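Local coordinates for Dbv8 protein (Nonomuraea, PDB 4MFZ) that probably transfers long aliphatic acyl groups, such as decanoyl from decanoyl-CoA, to an amino group in glycopeptide antibiotic biosynthesis, at residues A[100-105]-A[136-141]; A[196-201]-A[222-227]; A[265-268]-A[272-275]. All coordinates share one frame; numbering follows the deposited sequence.

Interaction 1. Residues A[100-105]-A[136-141]; sequences HELVRH and LATLPA. With NA (sodium ion), chain C.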
# COMPACT_ATOMS: atom_id res chain seq x y z
N HIS A 100 -14.47 7.76 -9.03
CA HIS A 100 -14.87 7.44 -10.38
C HIS A 100 -13.72 6.88 -11.16
O HIS A 100 -13.89 5.91 -11.87
CB HIS A 100 -15.48 8.67 -11.09
CG HIS A 100 -16.17 8.34 -12.39
ND1 HIS A 100 -16.79 9.28 -13.15
CD2 HIS A 100 -16.34 7.11 -13.05
CE1 HIS A 100 -17.32 8.68 -14.24
NE2 HIS A 100 -17.05 7.36 -14.18
N GLU A 101 -12.53 7.50 -11.01
CA GLU A 101 -11.30 7.08 -11.68
C GLU A 101 -10.98 5.61 -11.33
O GLU A 101 -10.57 4.86 -12.21
CB GLU A 101 -10.12 8.01 -11.29
CG GLU A 101 -8.74 7.65 -11.87
CD GLU A 101 -7.60 8.64 -11.47
OE1 GLU A 101 -7.48 9.11 -10.29
OE2 GLU A 101 -6.77 8.93 -12.36
N LEU A 102 -11.23 5.20 -10.08
CA LEU A 102 -10.95 3.83 -9.63
C LEU A 102 -11.95 2.79 -10.12
O LEU A 102 -11.53 1.68 -10.40
CB LEU A 102 -10.86 3.75 -8.07
CG LEU A 102 -9.89 4.73 -7.43
CD1 LEU A 102 -9.78 4.44 -5.93
CD2 LEU A 102 -8.52 4.66 -8.08
N VAL A 103 -13.23 3.13 -10.23
CA VAL A 103 -14.18 2.14 -10.76
C VAL A 103 -14.10 1.99 -12.28
O VAL A 103 -14.40 0.94 -12.81
CB VAL A 103 -15.65 2.37 -10.30
CG1 VAL A 103 -15.71 2.59 -8.80
CG2 VAL A 103 -16.31 3.50 -11.06
N ARG A 104 -13.68 3.06 -12.96
CA ARG A 104 -13.53 3.10 -14.42
C ARG A 104 -12.50 2.09 -15.00
O ARG A 104 -12.71 1.59 -16.11
CB ARG A 104 -13.15 4.53 -14.82
CG ARG A 104 -12.95 4.78 -16.30
CD ARG A 104 -14.28 5.12 -16.94
NE ARG A 104 -14.08 5.71 -18.25
CZ ARG A 104 -13.80 5.01 -19.34
NH1 ARG A 104 -13.70 3.68 -19.26
NH2 ARG A 104 -13.62 5.63 -20.50
N HIS A 105 -11.39 1.83 -14.31
CA HIS A 105 -10.48 0.74 -14.70
C HIS A 105 -10.30 -0.30 -13.62
O HIS A 105 -9.23 -0.85 -13.44
CB HIS A 105 -9.13 1.28 -15.18
CG HIS A 105 -9.25 2.29 -16.29
ND1 HIS A 105 -9.80 1.99 -17.49
CD2 HIS A 105 -8.93 3.63 -16.34
CE1 HIS A 105 -9.81 3.08 -18.26
NE2 HIS A 105 -9.28 4.09 -17.56
N LEU A 136 -13.18 3.72 1.33
CA LEU A 136 -14.52 3.34 1.79
C LEU A 136 -15.59 3.51 0.70
O LEU A 136 -16.43 2.61 0.50
CB LEU A 136 -14.93 4.12 3.04
CG LEU A 136 -14.08 4.06 4.32
CD1 LEU A 136 -14.65 5.04 5.36
CD2 LEU A 136 -14.05 2.62 4.85
N ALA A 137 -15.53 4.64 -0.02
CA ALA A 137 -16.45 4.91 -1.16
C ALA A 137 -16.38 3.80 -2.22
O ALA A 137 -17.36 3.49 -2.86
CB ALA A 137 -16.12 6.26 -1.79
N THR A 138 -15.21 3.21 -2.41
CA THR A 138 -14.96 2.30 -3.54
C THR A 138 -15.16 0.82 -3.14
O THR A 138 -15.12 -0.06 -4.01
CB THR A 138 -13.55 2.57 -4.12
OG1 THR A 138 -13.45 3.97 -4.41
CG2 THR A 138 -13.29 1.82 -5.45
N LEU A 139 -15.39 0.57 -1.86
CA LEU A 139 -15.54 -0.81 -1.34
C LEU A 139 -16.66 -1.62 -2.02
O LEU A 139 -16.43 -2.76 -2.38
CB LEU A 139 -15.77 -0.81 0.18
CG LEU A 139 -14.78 -1.58 1.06
CD1 LEU A 139 -13.38 -1.31 0.58
CD2 LEU A 139 -14.91 -1.19 2.53
N PRO A 140 -17.87 -1.03 -2.21
CA PRO A 140 -18.88 -1.80 -2.92
C PRO A 140 -18.50 -2.22 -4.35
O PRO A 140 -18.76 -3.37 -4.73
CB PRO A 140 -20.13 -0.89 -2.89
CG PRO A 140 -19.93 -0.07 -1.66
CD PRO A 140 -18.45 0.21 -1.64
N ALA A 141 -17.91 -1.31 -5.14
CA ALA A 141 -17.38 -1.68 -6.46
C ALA A 141 -16.29 -2.75 -6.34
O ALA A 141 -16.25 -3.70 -7.10
CB ALA A 141 -16.78 -0.45 -7.14
NA NA C . -8.83 6.14 -18.26
O HOH W 1 -9.29 7.64 -20.31
O HOH W 2 -7.25 6.35 -16.67
O HOH W 3 -9.98 7.50 -16.96
O HOH W 4 -6.76 6.05 -19.18
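L102 and V103 meet T138 and A141 where two helices of the N-acyltransferase N-terminal domain, 89-104 and 130-148, pack side by side. The axes of the two short segments approach to 10.0 Å and cross at -22°, a separation wide enough that a few methyl groups carry the contact. L102 enters it from CB outward. CB lies 4.1 Å from CG2 of T138; CG, set anti to the carbonyl carbon (chi1 -53°), carries the chain on, and CD1 reaches a point 4.0 Å from OG1 of T138. The two side chains cross at about a right angle. That hydroxyl gains no polar partner from L102; it is hydrogen-bonded to V134 O and H99 ND1, which satisfy it beside an apolar neighbour. L102 also packs on T186, V189 and R190 of helix 182-192, and T138 touches V189 too, so a third helix backs the pair. CG1 of V103, the next residue, meets CB of A141, a turn beyond T138, at 3.6 Å, methyl against methyl. Further along the same segment, NE2 of H105 binds a sodium ion at 2.2 Å, and four water molecules complete the observed coordination of the metal.

Interaction 2. Residues A[196-201]-A[222-227]; sequences LGRLQY and GPLIPD. With MFK (decanoyl-CoA), chain B.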
# COMPACT_ATOMS: atom_id res chain seq x y z
N LEU A 196 -2.54 -13.34 0.51
CA LEU A 196 -2.80 -14.76 0.70
C LEU A 196 -1.96 -15.21 1.88
O LEU A 196 -0.75 -15.38 1.76
CB LEU A 196 -2.49 -15.59 -0.58
CG LEU A 196 -2.98 -15.20 -1.98
CD1 LEU A 196 -2.39 -16.10 -3.07
CD2 LEU A 196 -4.51 -15.18 -2.06
N GLY A 197 -2.60 -15.39 3.03
CA GLY A 197 -1.88 -15.70 4.27
C GLY A 197 -0.99 -14.54 4.63
O GLY A 197 -1.48 -13.40 4.73
N ARG A 198 0.32 -14.78 4.75
CA ARG A 198 1.26 -13.74 5.20
C ARG A 198 1.71 -12.75 4.12
O ARG A 198 2.27 -11.71 4.45
CB ARG A 198 2.50 -14.39 5.82
CG ARG A 198 3.53 -13.44 6.48
CD ARG A 198 2.99 -12.71 7.73
NE ARG A 198 3.94 -11.73 8.32
CZ ARG A 198 4.28 -10.57 7.73
NH1 ARG A 198 3.74 -10.23 6.56
NH2 ARG A 198 5.11 -9.72 8.33
N LEU A 199 1.52 -13.10 2.84
CA LEU A 199 2.15 -12.32 1.77
C LEU A 199 1.12 -11.68 0.87
O LEU A 199 -0.01 -12.19 0.76
CB LEU A 199 3.09 -13.22 0.93
CG LEU A 199 4.17 -14.06 1.63
CD1 LEU A 199 5.07 -14.76 0.61
CD2 LEU A 199 5.05 -13.25 2.55
N GLN A 200 1.51 -10.59 0.22
CA GLN A 200 0.65 -9.88 -0.76
C GLN A 200 1.22 -10.00 -2.20
O GLN A 200 2.42 -10.03 -2.41
CB GLN A 200 0.52 -8.39 -0.42
CG GLN A 200 -0.35 -8.01 0.79
CD GLN A 200 -0.19 -6.54 1.17
OE1 GLN A 200 0.84 -5.92 0.90
NE2 GLN A 200 -1.21 -5.97 1.81
N TYR A 201 0.33 -10.07 -3.18
CA TYR A 201 0.77 -10.23 -4.55
C TYR A 201 0.00 -9.23 -5.38
O TYR A 201 -1.22 -9.14 -5.24
CB TYR A 201 0.42 -11.64 -5.05
CG TYR A 201 1.02 -12.74 -4.22
CD1 TYR A 201 0.33 -13.26 -3.12
CD2 TYR A 201 2.30 -13.24 -4.52
CE1 TYR A 201 0.90 -14.25 -2.33
CE2 TYR A 201 2.86 -14.25 -3.75
CZ TYR A 201 2.17 -14.75 -2.66
OH TYR A 201 2.75 -15.74 -1.90
N GLY A 222 3.45 -10.56 11.90
CA GLY A 222 4.55 -11.16 12.67
C GLY A 222 5.74 -11.67 11.84
O GLY A 222 5.79 -11.48 10.61
N PRO A 223 6.71 -12.34 12.50
CA PRO A 223 7.93 -12.78 11.87
C PRO A 223 7.65 -13.73 10.71
O PRO A 223 6.69 -14.50 10.74
CB PRO A 223 8.69 -13.56 12.98
CG PRO A 223 7.92 -13.39 14.23
CD PRO A 223 6.59 -12.74 13.92
N LEU A 224 8.53 -13.71 9.72
CA LEU A 224 8.35 -14.52 8.53
C LEU A 224 8.85 -15.95 8.75
O LEU A 224 9.83 -16.36 8.14
CB LEU A 224 9.09 -13.85 7.39
CG LEU A 224 8.84 -14.31 5.96
CD1 LEU A 224 7.38 -14.11 5.54
CD2 LEU A 224 9.78 -13.52 5.06
N ILE A 225 8.20 -16.74 9.60
CA ILE A 225 8.65 -18.13 9.74
C ILE A 225 8.46 -18.86 8.39
O ILE A 225 7.51 -18.60 7.64
CB ILE A 225 8.00 -18.92 10.91
CG1 ILE A 225 6.50 -19.17 10.68
CG2 ILE A 225 8.29 -18.23 12.26
CD1 ILE A 225 5.85 -20.05 11.75
N PRO A 226 9.39 -19.76 8.08
CA PRO A 226 9.33 -20.52 6.81
C PRO A 226 7.96 -21.12 6.49
O PRO A 226 7.55 -21.10 5.32
CB PRO A 226 10.39 -21.61 7.03
CG PRO A 226 11.41 -20.95 7.93
CD PRO A 226 10.59 -20.10 8.88
N ASP A 227 7.26 -21.65 7.50
CA ASP A 227 5.97 -22.32 7.27
C ASP A 227 4.92 -21.34 6.71
O ASP A 227 4.12 -21.70 5.86
CB ASP A 227 5.42 -22.98 8.56
CG ASP A 227 5.98 -24.36 8.81
OD1 ASP A 227 6.74 -24.88 7.97
OD2 ASP A 227 5.64 -24.96 9.87
CCG MFK B . 12.94 -13.30 2.86
CCF MFK B . 12.69 -13.83 1.45
CCE MFK B . 11.82 -12.85 0.69
CCD MFK B . 12.70 -11.75 0.17
CCC MFK B . 12.00 -11.11 -1.01
CCB MFK B . 11.67 -9.67 -0.69
CCA MFK B . 11.30 -8.98 -2.00
CBZ MFK B . 9.83 -8.58 -1.91
CAK MFK B . 9.72 -7.07 -1.87
CAJ MFK B . 9.09 -6.64 -0.54
OAL MFK B . 8.23 -7.31 0.03
SAI MFK B . 9.69 -5.10 0.05
CAH MFK B . 8.83 -4.92 1.67
CAG MFK B . 9.40 -5.85 2.74
NAF MFK B . 8.57 -5.67 3.94
CAE MFK B . 9.06 -5.25 5.12
OAM MFK B . 10.24 -5.02 5.33
CAD MFK B . 8.01 -5.11 6.25
CAC MFK B . 8.71 -4.86 7.59
NAB MFK B . 9.67 -5.95 7.90
CAA MFK B . 9.28 -6.94 8.71
OAO MFK B . 8.15 -6.99 9.22
CAN MFK B . 10.33 -8.02 9.03
OAU MFK B . 11.65 -7.59 8.62
CAP MFK B . 9.98 -9.40 8.43
CAR MFK B . 9.84 -9.29 6.92
CAS MFK B . 8.69 -9.99 8.99
CAQ MFK B . 11.12 -10.37 8.75
OAT MFK B . 11.25 -10.45 10.15
PAV MFK B . 11.77 -11.77 10.90
OAX MFK B . 11.01 -12.96 10.47
OAW MFK B . 11.84 -11.46 12.36
OAY MFK B . 13.24 -11.80 10.25
PAZ MFK B . 14.53 -12.58 10.80
OBA MFK B . 15.54 -12.60 9.58
OBB MFK B . 14.26 -13.94 11.30
O5' MFK B . 15.25 -11.54 11.80
C5' MFK B . 16.47 -11.82 12.46
C4' MFK B . 16.76 -10.64 13.39
O4' MFK B . 16.44 -9.30 12.83
C3' MFK B . 15.93 -10.71 14.65
O3' MFK B . 16.69 -10.11 15.70
PBV MFK B . 16.76 -10.86 17.13
OBW MFK B . 15.31 -10.61 17.71
OBY MFK B . 17.87 -10.01 17.96
OBX MFK B . 16.98 -12.31 17.09
C2' MFK B . 14.73 -9.85 14.26
O2' MFK B . 13.98 -9.38 15.37
C1' MFK B . 15.39 -8.68 13.58
N9 MFK B . 14.45 -7.99 12.66
C8 MFK B . 14.04 -8.43 11.46
N7 MFK B . 13.21 -7.51 10.95
C5 MFK B . 13.15 -6.48 11.81
C4 MFK B . 13.92 -6.79 12.86
N3 MFK B . 14.07 -5.92 13.87
C2 MFK B . 13.35 -4.63 13.99
N1 MFK B . 12.54 -4.41 12.78
C6 MFK B . 12.49 -5.31 11.78
N6 MFK B . 11.74 -5.05 10.71
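With CG of R198 anti to the backbone N (chi1 -174°) and a bend at the next bond (chi2 66°), the guanidinium of R198 is carried side-on to the carbonyl of G222. Its NE and NH2 both donate to the same atom, G222 O, each at 3.0 Å, and that oxygen lies almost in the guanidinium plane, so the paired bonds should limit rotation of the group. NH1 is taken by P218 O, which ties the arginine to an earlier point of the same connection, between strand 211-216 and G222. Beside this polar grip sits a small apolar seam. CD1 of L224 rests 4.0 Å from CG of R198 and 3.9 Å from CD2 of L199, whose side chain it meets at roughly a right angle. The other methyl, CD2, turns to the acyl tail, 3.9 Å from the ligand's terminal carbon CCG. L224 is also the centre of an inverse gamma turn, and its N donates to the phosphate oxygen OAX of decanoyl-CoA at 2.7 Å. A loop that follows a central strand, offers a backbone N-H to the diphosphate and runs into a helix, here 226-243, is characteristic of the acyl-CoA site of the GNAT fold.

Interaction 3. Residues A[265-268]-A[272-275]; sequences EYLA and HILQ. With MFK (decanoyl-CoA), chain B.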
# COMPACT_ATOMS: atom_id res chain seq x y z
N GLU A 265 26.38 -10.28 7.11
CA GLU A 265 27.48 -9.86 7.97
C GLU A 265 27.02 -9.71 9.43
O GLU A 265 27.83 -9.80 10.38
CB GLU A 265 28.05 -8.53 7.47
CG GLU A 265 29.57 -8.46 7.48
CD GLU A 265 30.13 -7.04 7.54
OE1 GLU A 265 29.83 -6.21 6.66
OE2 GLU A 265 30.90 -6.77 8.49
N TYR A 266 25.72 -9.52 9.60
CA TYR A 266 25.13 -9.09 10.86
C TYR A 266 24.16 -10.05 11.51
O TYR A 266 24.16 -10.18 12.72
CB TYR A 266 24.41 -7.77 10.64
CG TYR A 266 25.39 -6.64 10.36
CD1 TYR A 266 26.13 -6.06 11.41
CD2 TYR A 266 25.61 -6.17 9.05
CE1 TYR A 266 27.04 -5.04 11.16
CE2 TYR A 266 26.51 -5.14 8.80
CZ TYR A 266 27.22 -4.58 9.86
OH TYR A 266 28.12 -3.56 9.64
N LEU A 267 23.33 -10.69 10.69
CA LEU A 267 22.23 -11.48 11.20
C LEU A 267 22.69 -12.88 11.52
O LEU A 267 23.67 -13.36 10.94
CB LEU A 267 21.08 -11.53 10.19
CG LEU A 267 20.43 -10.23 9.77
CD1 LEU A 267 19.31 -10.57 8.79
CD2 LEU A 267 19.91 -9.39 10.94
N ALA A 268 22.00 -13.51 12.45
CA ALA A 268 22.38 -14.82 12.96
C ALA A 268 22.03 -15.92 11.96
O ALA A 268 21.17 -15.74 11.08
CB ALA A 268 21.74 -15.09 14.31
N HIS A 272 15.34 -15.92 9.43
CA HIS A 272 14.33 -16.26 8.42
C HIS A 272 14.67 -15.55 7.10
O HIS A 272 14.44 -16.10 6.05
CB HIS A 272 12.91 -15.84 8.82
CG HIS A 272 12.44 -16.33 10.18
ND1 HIS A 272 12.61 -17.61 10.63
CD2 HIS A 272 11.72 -15.66 11.17
CE1 HIS A 272 12.04 -17.74 11.84
NE2 HIS A 272 11.51 -16.55 12.18
N ILE A 273 15.17 -14.31 7.18
CA ILE A 273 15.52 -13.51 6.00
C ILE A 273 16.64 -14.21 5.22
O ILE A 273 16.50 -14.47 4.02
CB ILE A 273 15.94 -12.05 6.37
CG1 ILE A 273 14.74 -11.24 6.90
CG2 ILE A 273 16.58 -11.31 5.17
CD1 ILE A 273 15.13 -10.05 7.77
N LEU A 274 17.72 -14.58 5.92
CA LEU A 274 18.85 -15.21 5.25
C LEU A 274 18.47 -16.54 4.63
O LEU A 274 18.83 -16.84 3.50
CB LEU A 274 20.06 -15.37 6.18
CG LEU A 274 20.60 -14.11 6.84
CD1 LEU A 274 21.83 -14.49 7.66
CD2 LEU A 274 20.91 -12.99 5.84
N GLN A 275 17.74 -17.36 5.38
CA GLN A 275 17.28 -18.61 4.83
C GLN A 275 16.33 -18.43 3.61
O GLN A 275 16.55 -19.04 2.54
CB GLN A 275 16.60 -19.46 5.91
CG GLN A 275 15.83 -20.64 5.34
CD GLN A 275 15.22 -21.54 6.41
OE1 GLN A 275 15.61 -21.49 7.58
NE2 GLN A 275 14.26 -22.38 6.00
CCG MFK B . 12.94 -13.30 2.86
CCF MFK B . 12.69 -13.83 1.45
CCE MFK B . 11.82 -12.85 0.69
CCD MFK B . 12.70 -11.75 0.17
CCC MFK B . 12.00 -11.11 -1.01
CCB MFK B . 11.67 -9.67 -0.69
CCA MFK B . 11.30 -8.98 -2.00
CBZ MFK B . 9.83 -8.58 -1.91
CAK MFK B . 9.72 -7.07 -1.87
CAJ MFK B . 9.09 -6.64 -0.54
OAL MFK B . 8.23 -7.31 0.03
SAI MFK B . 9.69 -5.10 0.05
CAH MFK B . 8.83 -4.92 1.67
CAG MFK B . 9.40 -5.85 2.74
NAF MFK B . 8.57 -5.67 3.94
CAE MFK B . 9.06 -5.25 5.12
OAM MFK B . 10.24 -5.02 5.33
CAD MFK B . 8.01 -5.11 6.25
CAC MFK B . 8.71 -4.86 7.59
NAB MFK B . 9.67 -5.95 7.90
CAA MFK B . 9.28 -6.94 8.71
OAO MFK B . 8.15 -6.99 9.22
CAN MFK B . 10.33 -8.02 9.03
OAU MFK B . 11.65 -7.59 8.62
CAP MFK B . 9.98 -9.40 8.43
CAR MFK B . 9.84 -9.29 6.92
CAS MFK B . 8.69 -9.99 8.99
CAQ MFK B . 11.12 -10.37 8.75
OAT MFK B . 11.25 -10.45 10.15
PAV MFK B . 11.77 -11.77 10.90
OAX MFK B . 11.01 -12.96 10.47
OAW MFK B . 11.84 -11.46 12.36
OAY MFK B . 13.24 -11.80 10.25
PAZ MFK B . 14.53 -12.58 10.80
OBA MFK B . 15.54 -12.60 9.58
OBB MFK B . 14.26 -13.94 11.30
O5' MFK B . 15.25 -11.54 11.80
C5' MFK B . 16.47 -11.82 12.46
C4' MFK B . 16.76 -10.64 13.39
O4' MFK B . 16.44 -9.30 12.83
C3' MFK B . 15.93 -10.71 14.65
O3' MFK B . 16.69 -10.11 15.70
PBV MFK B . 16.76 -10.86 17.13
OBW MFK B . 15.31 -10.61 17.71
OBY MFK B . 17.87 -10.01 17.96
OBX MFK B . 16.98 -12.31 17.09
C2' MFK B . 14.73 -9.85 14.26
O2' MFK B . 13.98 -9.38 15.37
C1' MFK B . 15.39 -8.68 13.58
N9 MFK B . 14.45 -7.99 12.66
C8 MFK B . 14.04 -8.43 11.46
N7 MFK B . 13.21 -7.51 10.95
C5 MFK B . 13.15 -6.48 11.81
C4 MFK B . 13.92 -6.79 12.86
N3 MFK B . 14.07 -5.92 13.87
C2 MFK B . 13.35 -4.63 13.99
N1 MFK B . 12.54 -4.41 12.78
C6 MFK B . 12.49 -5.31 11.78
N6 MFK B . 11.74 -5.05 10.71
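L274 packs against the backbone and side chain of L267, and this is the tight part of the contact. CD1 of L274 lies against the loop backbone, 4.0 Å from CB of L267, 3.9 Å from L267 O and 3.7 Å from A268 O. Its second methyl, CD2, lies 4.1 Å from CD1 of L267, and the two leucines run obliquely past each other. With CG anti to the carbonyl carbon (chi1 -60°), L267 points its branches inward: CD1 approaches I273 more loosely, while CD2 comes within 4.0 Å of the ribose oxygen O4' of decanoyl-CoA. T314 and L315 of helix 314-324 lie against the same side chain, which is buried. The other side of the contact is much looser. A268 is exposed, its CB is directed away from the helix, and it contributes mainly its carbonyl oxygen, while L274 is itself only partly buried. At the start of helix 272-277 the interactions become polar, as H272 N donates to OBB at 2.9 Å and I273 N to OBA at 3.0 Å, two oxygens of one phosphate. The leucine packing thus sits next to a helix start that binds this phosphate; both hydrogen bonds to it from these segments come from backbone N-H groups, and the start of the helix may add a favourable field.

In the fold
Interactions 2 and 3 belong to one site, the decanoyl-CoA pocket of the GNAT-like C-terminal domain. Their centres are 17 Å apart, yet 222-227 and 272-275 touch: I225 CG2 lies 3.6 Å from H272 NE2, and P226 packs on both H272 and Q275. Between them the two contacts share the diphosphate, interaction 2 binding the phosphate next to the pantetheine arm and interaction 3 the one next to the ribose. Interaction 1 stands apart, in the N-acyltransferase N-terminal domain: its centre is 28 Å from that of interaction 2 and 41 Å from that of interaction 3, with nearest atoms about 13 and 30 Å away.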